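Local coordinates for protein peptidoglycan glycosyltransferase (Burkholderia ambifaria, PDB 5UY7) that is a penicillin-binding protein whose modelled part is a transpeptidase-type domain with the fold shared by serine beta-lactamases, at residues A224-D229 against S389-A394; S278-L283 against M334-E339; E340-Y345 against R367-W372; Y477-V482 against G509-P514. One frame throughout, in Å; residues are numbered along the deposited sequence.

Contact 1. Residues A224-D229 against S389-A394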
loop_
_atom_site.group_PDB
_atom_site.type_symbol
_atom_site.label_atom_id
_atom_site.label_comp_id
_atom_site.label_asym_id
_atom_site.label_seq_id
_atom_site.Cartn_x
_atom_site.Cartn_y
_atom_site.Cartn_z
ATOM N N ALA A 224 -1.904 -4.058 13.680
ATOM C CA ALA A 224 -2.480 -2.742 13.445
ATOM C C ALA A 224 -3.405 -2.818 12.242
ATOM O O ALA A 224 -3.153 -3.568 11.297
ATOM C CB ALA A 224 -1.398 -1.692 13.203
ATOM N N ALA A 225 -4.483 -2.039 12.285
ATOM C CA ALA A 225 -5.377 -1.962 11.134
ATOM C C ALA A 225 -6.017 -0.589 11.081
ATOM O O ALA A 225 -6.379 -0.030 12.119
ATOM C CB ALA A 225 -6.472 -3.029 11.209
ATOM N N MET A 226 -6.175 -0.043 9.874
ATOM C CA MET A 226 -6.957 1.174 9.774
ATOM C C MET A 226 -7.749 1.157 8.480
ATOM O O MET A 226 -7.382 0.491 7.506
ATOM C CB MET A 226 -6.104 2.454 9.897
ATOM C CG MET A 226 -5.115 2.742 8.805
ATOM S SD MET A 226 -4.162 4.246 9.189
ATOM C CE MET A 226 -5.258 5.556 8.681
ATOM N N VAL A 227 -8.869 1.863 8.510
ATOM C CA VAL A 227 -9.792 1.952 7.386
ATOM C C VAL A 227 -10.045 3.427 7.129
ATOM O O VAL A 227 -10.356 4.177 8.063
ATOM C CB VAL A 227 -11.112 1.214 7.675
ATOM C CG1 VAL A 227 -12.046 1.287 6.456
ATOM C CG2 VAL A 227 -10.851 -0.241 8.040
ATOM N N VAL A 228 -9.875 3.854 5.877
ATOM C CA VAL A 228 -10.024 5.253 5.495
ATOM C C VAL A 228 -11.135 5.363 4.458
ATOM O O VAL A 228 -11.162 4.603 3.483
ATOM C CB VAL A 228 -8.713 5.825 4.922
ATOM C CG1 VAL A 228 -8.912 7.292 4.538
ATOM C CG2 VAL A 228 -7.572 5.687 5.939
ATOM N N ASP A 229 -12.028 6.330 4.650
ATOM C CA ASP A 229 -13.021 6.660 3.630
ATOM C C ASP A 229 -12.356 7.416 2.480
ATOM O O ASP A 229 -11.807 8.504 2.678
ATOM C CB ASP A 229 -14.142 7.494 4.254
ATOM C CG ASP A 229 -15.212 7.884 3.250
ATOM O OD1 ASP A 229 -15.852 6.988 2.678
ATOM O OD2 ASP A 229 -15.429 9.092 3.036
ATOM N N SER A 389 5.482 4.730 8.205
ATOM C CA SER A 389 4.511 4.179 9.144
ATOM C C SER A 389 3.345 3.586 8.361
ATOM O O SER A 389 3.134 3.904 7.191
ATOM C CB SER A 389 3.980 5.248 10.101
ATOM O OG SER A 389 3.205 6.196 9.375
ATOM N N LEU A 390 2.557 2.738 9.036
ATOM C CA LEU A 390 1.369 2.205 8.371
ATOM C C LEU A 390 0.382 3.321 8.045
ATOM O O LEU A 390 -0.266 3.297 6.988
ATOM C CB LEU A 390 0.700 1.132 9.229
ATOM C CG LEU A 390 -0.441 0.377 8.528
ATOM C CD1 LEU A 390 0.105 -0.467 7.388
ATOM C CD2 LEU A 390 -1.171 -0.502 9.549
ATOM N N PHE A 391 0.270 4.315 8.930
ATOM C CA PHE A 391 -0.576 5.470 8.650
ATOM C C PHE A 391 -0.165 6.136 7.344
ATOM O O PHE A 391 -1.010 6.449 6.497
ATOM C CB PHE A 391 -0.501 6.474 9.805
ATOM C CG PHE A 391 -1.466 7.625 9.675
ATOM C CD1 PHE A 391 -1.166 8.723 8.879
ATOM C CD2 PHE A 391 -2.675 7.611 10.357
ATOM C CE1 PHE A 391 -2.060 9.776 8.759
ATOM C CE2 PHE A 391 -3.568 8.666 10.240
ATOM C CZ PHE A 391 -3.260 9.744 9.442
ATOM N N GLN A 392 1.141 6.366 7.167
ATOM C CA GLN A 392 1.611 6.999 5.940
ATOM C C GLN A 392 1.250 6.178 4.708
ATOM O O GLN A 392 0.901 6.739 3.664
ATOM C CB GLN A 392 3.120 7.214 6.001
ATOM C CG GLN A 392 3.530 8.400 6.845
ATOM C CD GLN A 392 5.037 8.482 6.990
ATOM O OE1 GLN A 392 5.716 7.458 6.970
ATOM N NE2 GLN A 392 5.566 9.697 7.118
ATOM N N LEU A 393 1.347 4.850 4.798
ATOM C CA LEU A 393 1.005 4.010 3.649
ATOM C C LEU A 393 -0.486 4.059 3.348
ATOM O O LEU A 393 -0.890 4.122 2.178
ATOM C CB LEU A 393 1.440 2.567 3.906
ATOM C CG LEU A 393 2.953 2.319 3.900
ATOM C CD1 LEU A 393 3.224 0.867 4.295
ATOM C CD2 LEU A 393 3.553 2.637 2.527
ATOM N N ALA A 394 -1.323 4.009 4.383
ATOM C CA ALA A 394 -2.762 4.102 4.160
ATOM C C ALA A 394 -3.107 5.405 3.453
ATOM O O ALA A 394 -3.851 5.409 2.464
ATOM C CB ALA A 394 -3.517 3.986 5.484
#
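M226 turns its CG into the slot between its own backbone N and carbonyl carbon (chi1 66°), and a bend at the sulfur (chi3 -81°) brings the CE methyl to F391, whose CG stands anti to its N. They meet where strand 222-229 of the antiparallel sheet lies against helix 390-401, a worked example of how helix and sheet pack in the fold that penicillin-binding proteins share with beta-lactamases. Alternate strand residues do the work: A224, M226 and V228 send their CB atoms to the helix, while A225 and V227 point theirs to the far face. Strand and helix run in nearly the same direction, 28° apart, with 9.5 Å between the axes of these short segments at closest approach.

M226 supplies the bulk. Its CE lies 3.7 Å from F391 CD2, and its SD sits 4.8 Å from the ring centroid, an oblique Met-aromatic contact. The same sulfur rests 3.8 Å from A394 CB, where the small alanine leaves the thioether close to the helix backbone. On one flank A224 CB meets L390 CD2 at 3.8 Å; on the other V228 CG2 approaches A394 CB more loosely. I261 of helix 260-263 touches A224, M226 and F391, and helps enclose the apolar seam.

The helix begins with a capping box, a reciprocal pair of bonds between S389 and Q392: S389 OG accepts from Q392 N at 3.0 Å, and S389 N donates to Q392 OE1, also at 3.0 Å.

Contact 2. Residues S278-L283 against M334-E339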
loop_
_atom_site.group_PDB
_atom_site.type_symbol
_atom_site.label_atom_id
_atom_site.label_comp_id
_atom_site.label_asym_id
_atom_site.label_seq_id
_atom_site.Cartn_x
_atom_site.Cartn_y
_atom_site.Cartn_z
ATOM N N SER A 278 3.236 3.846 -10.878
ATOM C CA SER A 278 2.404 5.037 -11.044
ATOM C C SER A 278 3.214 6.208 -11.589
ATOM O O SER A 278 2.786 6.897 -12.523
ATOM C CB SER A 278 1.758 5.436 -9.715
ATOM O OG SER A 278 0.795 4.490 -9.290
ATOM N N LEU A 279 4.385 6.460 -11.002
ATOM C CA LEU A 279 5.158 7.621 -11.433
ATOM C C LEU A 279 5.653 7.462 -12.866
ATOM O O LEU A 279 5.585 8.410 -13.653
ATOM C CB LEU A 279 6.336 7.857 -10.481
ATOM C CG LEU A 279 7.166 9.103 -10.794
ATOM C CD1 LEU A 279 6.329 10.378 -10.704
ATOM C CD2 LEU A 279 8.369 9.160 -9.855
ATOM N N ALA A 280 6.148 6.272 -13.230
ATOM C CA ALA A 280 6.631 6.078 -14.599
ATOM C C ALA A 280 5.504 6.226 -15.618
ATOM O O ALA A 280 5.713 6.764 -16.715
ATOM C CB ALA A 280 7.303 4.710 -14.725
ATOM N N LEU A 281 4.303 5.750 -15.283
ATOM C CA LEU A 281 3.148 6.013 -16.142
ATOM C C LEU A 281 2.856 7.507 -16.229
ATOM O O LEU A 281 2.642 8.051 -17.322
ATOM C CB LEU A 281 1.914 5.275 -15.608
ATOM C CG LEU A 281 1.992 3.749 -15.653
ATOM C CD1 LEU A 281 0.832 3.151 -14.855
ATOM C CD2 LEU A 281 1.925 3.292 -17.112
ATOM N N ASP A 282 2.837 8.185 -15.077
ATOM C CA ASP A 282 2.466 9.592 -15.034
ATOM C C ASP A 282 3.459 10.455 -15.803
ATOM O O ASP A 282 3.076 11.459 -16.419
ATOM C CB ASP A 282 2.371 10.053 -13.579
ATOM C CG ASP A 282 1.196 10.974 -13.327
ATOM O OD1 ASP A 282 0.074 10.654 -13.782
ATOM O OD2 ASP A 282 1.402 12.013 -12.671
ATOM N N LEU A 283 4.742 10.093 -15.762
ATOM C CA LEU A 283 5.773 10.813 -16.501
ATOM C C LEU A 283 5.846 10.393 -17.959
ATOM O O LEU A 283 6.694 10.920 -18.692
ATOM C CB LEU A 283 7.136 10.608 -15.830
ATOM C CG LEU A 283 7.235 11.226 -14.436
ATOM C CD1 LEU A 283 8.561 10.893 -13.760
ATOM C CD2 LEU A 283 7.055 12.734 -14.550
ATOM N N MET A 334 14.645 2.883 -13.333
ATOM C CA MET A 334 15.808 3.438 -14.014
ATOM C C MET A 334 15.442 4.352 -15.181
ATOM O O MET A 334 16.330 5.031 -15.705
ATOM C CB MET A 334 16.724 2.304 -14.483
ATOM C CG MET A 334 17.367 1.523 -13.337
ATOM S SD MET A 334 18.456 2.525 -12.295
ATOM C CE MET A 334 17.426 2.793 -10.863
ATOM N N THR A 335 14.170 4.396 -15.585
ATOM C CA THR A 335 13.709 5.385 -16.549
ATOM C C THR A 335 13.472 6.746 -15.917
ATOM O O THR A 335 13.107 7.682 -16.632
ATOM C CB THR A 335 12.414 4.926 -17.240
ATOM O OG1 THR A 335 11.316 5.016 -16.326
ATOM C CG2 THR A 335 12.535 3.492 -17.743
ATOM N N MET A 336 13.670 6.883 -14.605
ATOM C CA MET A 336 13.371 8.124 -13.905
ATOM C C MET A 336 14.597 8.615 -13.151
ATOM O O MET A 336 15.562 7.877 -12.939
ATOM C CB MET A 336 12.178 7.923 -12.960
ATOM C CG MET A 336 10.933 7.509 -13.735
ATOM S SD MET A 336 9.527 7.201 -12.662
ATOM C CE MET A 336 9.983 5.628 -11.946
ATOM N N ARG A 337 14.567 9.900 -12.793
ATOM C CA ARG A 337 15.652 10.551 -12.075
ATOM C C ARG A 337 15.379 10.510 -10.578
ATOM O O ARG A 337 14.222 10.488 -10.157
ATOM C CB ARG A 337 15.793 12.004 -12.516
ATOM N N PRO A 338 16.436 10.512 -9.763
ATOM C CA PRO A 338 16.237 10.582 -8.305
ATOM C C PRO A 338 15.336 11.725 -7.873
ATOM O O PRO A 338 14.438 11.520 -7.046
ATOM C CB PRO A 338 17.670 10.751 -7.781
ATOM C CG PRO A 338 18.503 10.040 -8.782
ATOM C CD PRO A 338 17.848 10.291 -10.119
ATOM N N GLU A 339 15.538 12.925 -8.429
ATOM C CA GLU A 339 14.698 14.057 -8.052
ATOM C C GLU A 339 13.229 13.785 -8.355
ATOM O O GLU A 339 12.349 14.173 -7.577
ATOM C CB GLU A 339 15.173 15.322 -8.770
ATOM C CG GLU A 339 14.400 16.561 -8.362
ATOM C CD GLU A 339 14.951 17.819 -8.988
ATOM O OE1 GLU A 339 15.724 17.705 -9.964
ATOM O OE2 GLU A 339 14.616 18.923 -8.505
#
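The closing turns of helix 273-282, in the helical part of the penicillin-binding fold, meet here the loop that leads into helix 338-347. The start of helix 273-282, at the far end from this contact, has a sequence consistent with the SxxK motif of this family, but the present contact is apolar and illustrates how one methionine of a loop can pack against a helix. M336 is that residue. The backbones come nearest at A280 and M336, with 7.1 Å between their CA atoms.

M336 places CG anti to its carbonyl carbon (chi1 -60°), runs extended as far as the sulfur, and then bends (chi3 -74°). SD thereby settles among L279 and A280 of the last helical turn and L283 just after it. It lies 3.6 Å from L279 CG and 3.6 Å from L279 CD2, crossing that side chain at a slant. The sulfur is as close to the helix backbone itself, 3.6 Å from A280 N, an approach consistent with the short side chain at A280. The bend leaves the terminal methyl beside this alanine, with M336 CE 4.0 Å from A280 CB. L283 CD1 adds a further contact, 4.0 Å from M336 SD.

R337 follows at the N-cap of helix 338-347, its backbone N bonded to E340 OE1. R285 NH1 holds the carbonyl of T335, while T335 OG1 is engaged by I332 O. That hydroxyl reaches the helix only at the margin, with T335 OG1 4.3 Å from A280 CB.

Contact 3. Residues E340-Y345 against R367-W372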
loop_
_atom_site.group_PDB
_atom_site.type_symbol
_atom_site.label_atom_id
_atom_site.label_comp_id
_atom_site.label_asym_id
_atom_site.label_seq_id
_atom_site.Cartn_x
_atom_site.Cartn_y
_atom_site.Cartn_z
ATOM N N GLU A 340 12.942 13.111 -9.473
ATOM C CA GLU A 340 11.556 12.807 -9.823
ATOM C C GLU A 340 10.932 11.858 -8.810
ATOM O O GLU A 340 9.803 12.072 -8.351
ATOM C CB GLU A 340 11.483 12.202 -11.229
ATOM C CG GLU A 340 11.748 13.207 -12.325
ATOM C CD GLU A 340 11.928 12.575 -13.690
ATOM O OE1 GLU A 340 12.338 11.398 -13.770
ATOM O OE2 GLU A 340 11.669 13.273 -14.691
ATOM N N MET A 341 11.656 10.801 -8.445
ATOM C CA MET A 341 11.108 9.839 -7.500
ATOM C C MET A 341 10.987 10.447 -6.105
ATOM O O MET A 341 9.992 10.216 -5.408
ATOM C CB MET A 341 11.971 8.576 -7.479
ATOM C CG MET A 341 12.000 7.848 -8.827
ATOM S SD MET A 341 12.784 6.221 -8.724
ATOM C CE MET A 341 11.588 5.325 -7.738
ATOM N N TRP A 342 11.981 11.237 -5.691
ATOM C CA TRP A 342 11.909 11.894 -4.388
ATOM C C TRP A 342 10.717 12.837 -4.310
ATOM O O TRP A 342 10.015 12.881 -3.292
ATOM C CB TRP A 342 13.209 12.659 -4.107
ATOM C CG TRP A 342 13.267 13.292 -2.741
ATOM C CD1 TRP A 342 13.862 12.775 -1.624
ATOM C CD2 TRP A 342 12.721 14.566 -2.350
ATOM N NE1 TRP A 342 13.709 13.636 -0.564
ATOM C CE2 TRP A 342 13.014 14.741 -0.981
ATOM C CE3 TRP A 342 11.997 15.564 -3.021
ATOM C CZ2 TRP A 342 12.626 15.881 -0.270
ATOM C CZ3 TRP A 342 11.610 16.699 -2.310
ATOM C CH2 TRP A 342 11.924 16.843 -0.948
ATOM N N ASN A 343 10.473 13.613 -5.364
ATOM C CA ASN A 343 9.309 14.488 -5.330
ATOM C C ASN A 343 8.016 13.690 -5.242
ATOM O O ASN A 343 7.066 14.120 -4.578
ATOM C CB ASN A 343 9.296 15.417 -6.539
ATOM C CG ASN A 343 10.042 16.707 -6.260
ATOM O OD1 ASN A 343 9.586 17.551 -5.474
ATOM N ND2 ASN A 343 11.208 16.850 -6.864
ATOM N N MET A 344 7.957 12.528 -5.899
ATOM C CA MET A 344 6.770 11.687 -5.781
ATOM C C MET A 344 6.618 11.174 -4.357
ATOM O O MET A 344 5.523 11.224 -3.789
ATOM C CB MET A 344 6.827 10.523 -6.778
ATOM C CG MET A 344 5.602 9.616 -6.745
ATOM S SD MET A 344 5.726 8.277 -5.519
ATOM C CE MET A 344 7.043 7.296 -6.244
ATOM N N TYR A 345 7.710 10.673 -3.762
ATOM C CA TYR A 345 7.637 10.194 -2.381
ATOM C C TYR A 345 7.178 11.297 -1.444
ATOM O O TYR A 345 6.429 11.052 -0.488
ATOM C CB TYR A 345 8.995 9.681 -1.907
ATOM C CG TYR A 345 9.477 8.434 -2.587
ATOM C CD1 TYR A 345 8.598 7.421 -2.958
ATOM C CD2 TYR A 345 10.826 8.267 -2.843
ATOM C CE1 TYR A 345 9.065 6.275 -3.584
ATOM C CE2 TYR A 345 11.292 7.142 -3.451
ATOM C CZ TYR A 345 10.423 6.150 -3.825
ATOM O OH TYR A 345 10.937 5.038 -4.447
ATOM N N ARG A 367 15.877 9.556 2.356
ATOM C CA ARG A 367 17.174 10.172 2.153
ATOM C C ARG A 367 17.114 11.226 1.044
ATOM O O ARG A 367 16.349 11.088 0.085
ATOM C CB ARG A 367 18.211 9.103 1.835
ATOM C CG ARG A 367 18.545 8.279 3.079
ATOM C CD ARG A 367 19.451 7.093 2.806
ATOM N NE ARG A 367 20.721 7.494 2.215
ATOM C CZ ARG A 367 21.056 7.249 0.955
ATOM N NH1 ARG A 367 22.232 7.648 0.487
ATOM N NH2 ARG A 367 20.214 6.597 0.166
ATOM N N PRO A 368 17.890 12.302 1.179
ATOM C CA PRO A 368 17.852 13.374 0.176
ATOM C C PRO A 368 18.299 12.870 -1.187
ATOM O O PRO A 368 19.285 12.136 -1.306
ATOM C CB PRO A 368 18.824 14.420 0.734
ATOM C CG PRO A 368 18.966 14.093 2.184
ATOM C CD PRO A 368 18.809 12.611 2.287
ATOM N N TRP A 369 17.580 13.306 -2.229
ATOM C CA TRP A 369 17.762 12.705 -3.548
ATOM C C TRP A 369 19.136 12.992 -4.134
ATOM O O TRP A 369 19.641 12.189 -4.923
ATOM C CB TRP A 369 16.665 13.164 -4.514
ATOM C CG TRP A 369 16.625 14.641 -4.836
ATOM C CD1 TRP A 369 15.832 15.584 -4.249
ATOM C CD2 TRP A 369 17.381 15.329 -5.845
ATOM N NE1 TRP A 369 16.057 16.816 -4.815
ATOM C CE2 TRP A 369 17.003 16.687 -5.798
ATOM C CE3 TRP A 369 18.341 14.929 -6.778
ATOM C CZ2 TRP A 369 17.553 17.644 -6.646
ATOM C CZ3 TRP A 369 18.889 15.884 -7.618
ATOM C CH2 TRP A 369 18.491 17.223 -7.549
ATOM N N LYS A 370 19.767 14.112 -3.767
ATOM C CA LYS A 370 21.110 14.366 -4.273
ATOM C C LYS A 370 22.108 13.323 -3.789
ATOM O O LYS A 370 23.193 13.202 -4.369
ATOM C CB LYS A 370 21.583 15.760 -3.870
ATOM C CG LYS A 370 21.001 16.892 -4.696
ATOM C CD LYS A 370 21.743 18.185 -4.401
ATOM C CE LYS A 370 20.908 19.409 -4.730
ATOM N NZ LYS A 370 20.770 19.630 -6.193
ATOM N N SER A 371 21.765 12.564 -2.749
ATOM C CA SER A 371 22.668 11.587 -2.155
ATOM C C SER A 371 22.418 10.155 -2.620
ATOM O O SER A 371 23.168 9.259 -2.223
ATOM C CB SER A 371 22.564 11.644 -0.628
ATOM O OG SER A 371 21.294 11.186 -0.193
ATOM N N TRP A 372 21.392 9.911 -3.439
ATOM C CA TRP A 372 21.059 8.544 -3.825
ATOM C C TRP A 372 22.127 7.953 -4.733
ATOM O O TRP A 372 22.477 8.542 -5.760
ATOM C CB TRP A 372 19.717 8.487 -4.558
ATOM C CG TRP A 372 18.513 8.837 -3.760
ATOM C CD1 TRP A 372 18.473 9.330 -2.492
ATOM C CD2 TRP A 372 17.153 8.724 -4.194
ATOM N NE1 TRP A 372 17.164 9.531 -2.107
ATOM C CE2 TRP A 372 16.338 9.172 -3.140
ATOM C CE3 TRP A 372 16.547 8.291 -5.379
ATOM C CZ2 TRP A 372 14.947 9.193 -3.232
ATOM C CZ3 TRP A 372 15.175 8.321 -5.473
ATOM C CH2 TRP A 372 14.386 8.764 -4.403
#
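W342 of helix 338-347 meets W369 and W372, two tryptophans of the loop that runs on to helix 374-381, and these three have the most surface buried by the contact. With CG opposite the backbone N (chi1 -176°), W342 carries its indole off the helix toward the loop, where W369 CD1 lies 3.6 Å above one face, displaced toward the rim. The pair is neither a stack nor edge-to-face: the five-membered rings are 5.2 Å apart at their centroids and inclined at 58°. Behind the rings, W342 CB and W369 CB are only 3.5 Å apart.

W372 lies deeper. Its CZ2 comes to the edge of the W342 ring, 4.0 Å from W342 CB. Its CH2 reaches the edge of the Y345 ring, 3.6 Å from CE2, while M341 CB sits at the rim of the indole, 3.8 Å from CZ3. W369 CA covers one face of W372, so the loop folds over its own tryptophan. The indole is further fixed by a fairly straight bond from W372 NE1 to R367 O (2.8 Å), with the N-H coming from above the carbonyl plane. That oxygen also faces the edge of W342, 3.5 Å from CD1. R367 itself forms a salt bridge with E376, and M380 packs against both Y345 and W372.

The arrangement is an aromatic cluster: a loop with a single 3-10 turn, at residues 369-371, laid across a helix in the helical part of a penicillin-binding fold.

Contact 4. Residues Y477-V482 against G509-P514; sequences YRASFV and GQVSGP
This is a buried helix-on-sheet contact, in which the start of C-terminal helix 509-526 lies across strand 477-485 of the central antiparallel sheet. The axes of these short segments pass 6.7 Å apart at 42°. The CA atoms of S480 and S512 are 5.4 Å apart, an approach consistent with the small side chains of A479 and S512 that face each other there.

S512 sits at the middle. With OG between its backbone N and carbonyl carbon (chi1 58°), it turns the hydroxyl to the strand, 3.6 Å from F481 CB and at the edge of the F481 ring. S512 CB meanwhile packs on the backbone, 3.6 Å from A479 O. One water joins the two segments: it donates to S480 O (3.2 Å) and is hydrogen-bonded to S512 OG (2.9 Å). Beside this polar spot the contact is apolar, with A479 CB 4.1 Å from V511 CB. V511 CG2 faces the phenol end of Y477, whose OH is bonded to G508 N, just ahead of the helix. Beyond S512, F516 meets the ring of F481.

The chemistry implies a seam set mainly by shape, in which one water joins a strand carbonyl to a helix hydroxyl and gives both polar atoms a partner.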
loop_
_atom_site.group_PDB
_atom_site.type_symbol
_atom_site.label_atom_id
_atom_site.label_comp_id
_atom_site.label_asym_id
_atom_site.label_seq_id
_atom_site.Cartn_x
_atom_site.Cartn_y
_atom_site.Cartn_z
ATOM N N TYR A 477 9.808 -10.877 11.409
ATOM C CA TYR A 477 9.452 -9.986 10.315
ATOM C C TYR A 477 8.077 -9.393 10.580
ATOM O O TYR A 477 7.376 -9.777 11.517
ATOM C CB TYR A 477 9.479 -10.712 8.965
ATOM C CG TYR A 477 8.361 -11.706 8.759
ATOM C CD1 TYR A 477 8.450 -12.996 9.267
ATOM C CD2 TYR A 477 7.222 -11.360 8.044
ATOM C CE1 TYR A 477 7.423 -13.909 9.079
ATOM C CE2 TYR A 477 6.196 -12.264 7.848
ATOM C CZ TYR A 477 6.302 -13.534 8.368
ATOM O OH TYR A 477 5.282 -14.435 8.171
ATOM N N ARG A 478 7.698 -8.447 9.733
ATOM C CA ARG A 478 6.404 -7.789 9.806
ATOM C C ARG A 478 5.707 -7.961 8.465
ATOM O O ARG A 478 6.294 -7.673 7.419
ATOM C CB ARG A 478 6.566 -6.311 10.148
ATOM C CG ARG A 478 5.297 -5.508 10.027
ATOM C CD ARG A 478 5.619 -4.027 9.886
ATOM N NE ARG A 478 6.087 -3.467 11.144
ATOM C CZ ARG A 478 5.287 -2.900 12.040
ATOM N NH1 ARG A 478 3.981 -2.815 11.804
ATOM N NH2 ARG A 478 5.792 -2.416 13.168
ATOM N N ALA A 479 4.472 -8.457 8.498
ATOM C CA ALA A 479 3.690 -8.712 7.297
ATOM C C ALA A 479 2.614 -7.644 7.190
ATOM O O ALA A 479 1.745 -7.548 8.064
ATOM C CB ALA A 479 3.068 -10.111 7.334
ATOM N N SER A 480 2.679 -6.830 6.135
ATOM C CA SER A 480 1.707 -5.762 5.944
ATOM C C SER A 480 0.993 -5.904 4.607
ATOM O O SER A 480 1.491 -6.536 3.675
ATOM C CB SER A 480 2.378 -4.381 6.031
ATOM O OG SER A 480 3.075 -4.251 7.267
ATOM N N PHE A 481 -0.204 -5.322 4.533
ATOM C CA PHE A 481 -0.952 -5.275 3.281
ATOM C C PHE A 481 -1.749 -3.980 3.230
ATOM O O PHE A 481 -2.374 -3.604 4.221
ATOM C CB PHE A 481 -1.903 -6.478 3.162
ATOM C CG PHE A 481 -2.512 -6.635 1.795
ATOM C CD1 PHE A 481 -3.632 -5.890 1.425
ATOM C CD2 PHE A 481 -1.976 -7.535 0.883
ATOM C CE1 PHE A 481 -4.182 -6.028 0.159
ATOM C CE2 PHE A 481 -2.524 -7.676 -0.381
ATOM C CZ PHE A 481 -3.632 -6.927 -0.740
ATOM N N VAL A 482 -1.746 -3.300 2.079
ATOM C CA VAL A 482 -2.593 -2.123 1.898
ATOM C C VAL A 482 -3.384 -2.282 0.606
ATOM O O VAL A 482 -2.814 -2.602 -0.441
ATOM C CB VAL A 482 -1.778 -0.817 1.875
ATOM C CG1 VAL A 482 -2.726 0.377 1.875
ATOM C CG2 VAL A 482 -0.829 -0.755 3.084
ATOM N N GLY A 509 2.164 -12.367 2.795
ATOM C CA GLY A 509 0.830 -12.163 2.257
ATOM C C GLY A 509 -0.187 -13.171 2.747
ATOM O O GLY A 509 -1.384 -12.866 2.782
ATOM N N GLN A 510 0.266 -14.370 3.128
ATOM C CA GLN A 510 -0.619 -15.368 3.721
ATOM C C GLN A 510 -1.029 -15.001 5.144
ATOM O O GLN A 510 -1.995 -15.571 5.667
ATOM C CB GLN A 510 0.062 -16.738 3.704
ATOM C CG GLN A 510 0.325 -17.271 2.303
ATOM C CD GLN A 510 1.221 -18.498 2.301
ATOM O OE1 GLN A 510 2.248 -18.536 2.986
ATOM N NE2 GLN A 510 0.835 -19.510 1.530
ATOM N N VAL A 511 -0.312 -14.080 5.778
ATOM C CA VAL A 511 -0.656 -13.577 7.102
ATOM C C VAL A 511 -1.444 -12.278 7.010
ATOM O O VAL A 511 -2.526 -12.160 7.585
ATOM C CB VAL A 511 0.627 -13.403 7.949
ATOM C CG1 VAL A 511 0.320 -12.711 9.271
ATOM C CG2 VAL A 511 1.294 -14.756 8.173
ATOM N N SER A 512 -0.932 -11.304 6.247
ATOM C CA SER A 512 -1.574 -9.995 6.155
ATOM C C SER A 512 -2.795 -10.012 5.242
ATOM O O SER A 512 -3.780 -9.317 5.508
ATOM C CB SER A 512 -0.574 -8.956 5.640
ATOM O OG SER A 512 -0.060 -9.335 4.363
ATOM N N GLY A 513 -2.735 -10.769 4.150
ATOM C CA GLY A 513 -3.781 -10.760 3.152
ATOM C C GLY A 513 -5.158 -11.114 3.684
ATOM O O GLY A 513 -6.142 -10.411 3.430
ATOM N N PRO A 514 -5.265 -12.218 4.424
ATOM C CA PRO A 514 -6.584 -12.593 4.956
ATOM C C PRO A 514 -7.155 -11.580 5.926
ATOM O O PRO A 514 -8.381 -11.488 6.045
ATOM C CB PRO A 514 -6.313 -13.938 5.640
ATOM C CG PRO A 514 -5.149 -14.491 4.872
ATOM C CD PRO A 514 -4.285 -13.307 4.601
HETATM O O HOH W 1 2.760 -9.413 3.891
#

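How the contacts relate
Contacts 1 and 4 are both buried and both use the central sheet, but from opposite faces: helix 390-401 lies on one and helix 509-526 on the other. They touch through L393 and V482, since V482 points to the first helix while its neighbour F481 starts toward the second. The centres of contacts 2 and 3 lie farther out, about 18 and 19 Å from the centre of the chain, and the two share helix 338-347, with L279 reaching E340 and M341. Contact 2 is still buried, whereas contact 3 is partly open. Methionine sulfur fills contacts 1 and 2, tryptophan rings build contact 3, and contact 4 alone pairs small side chains with a bridging water.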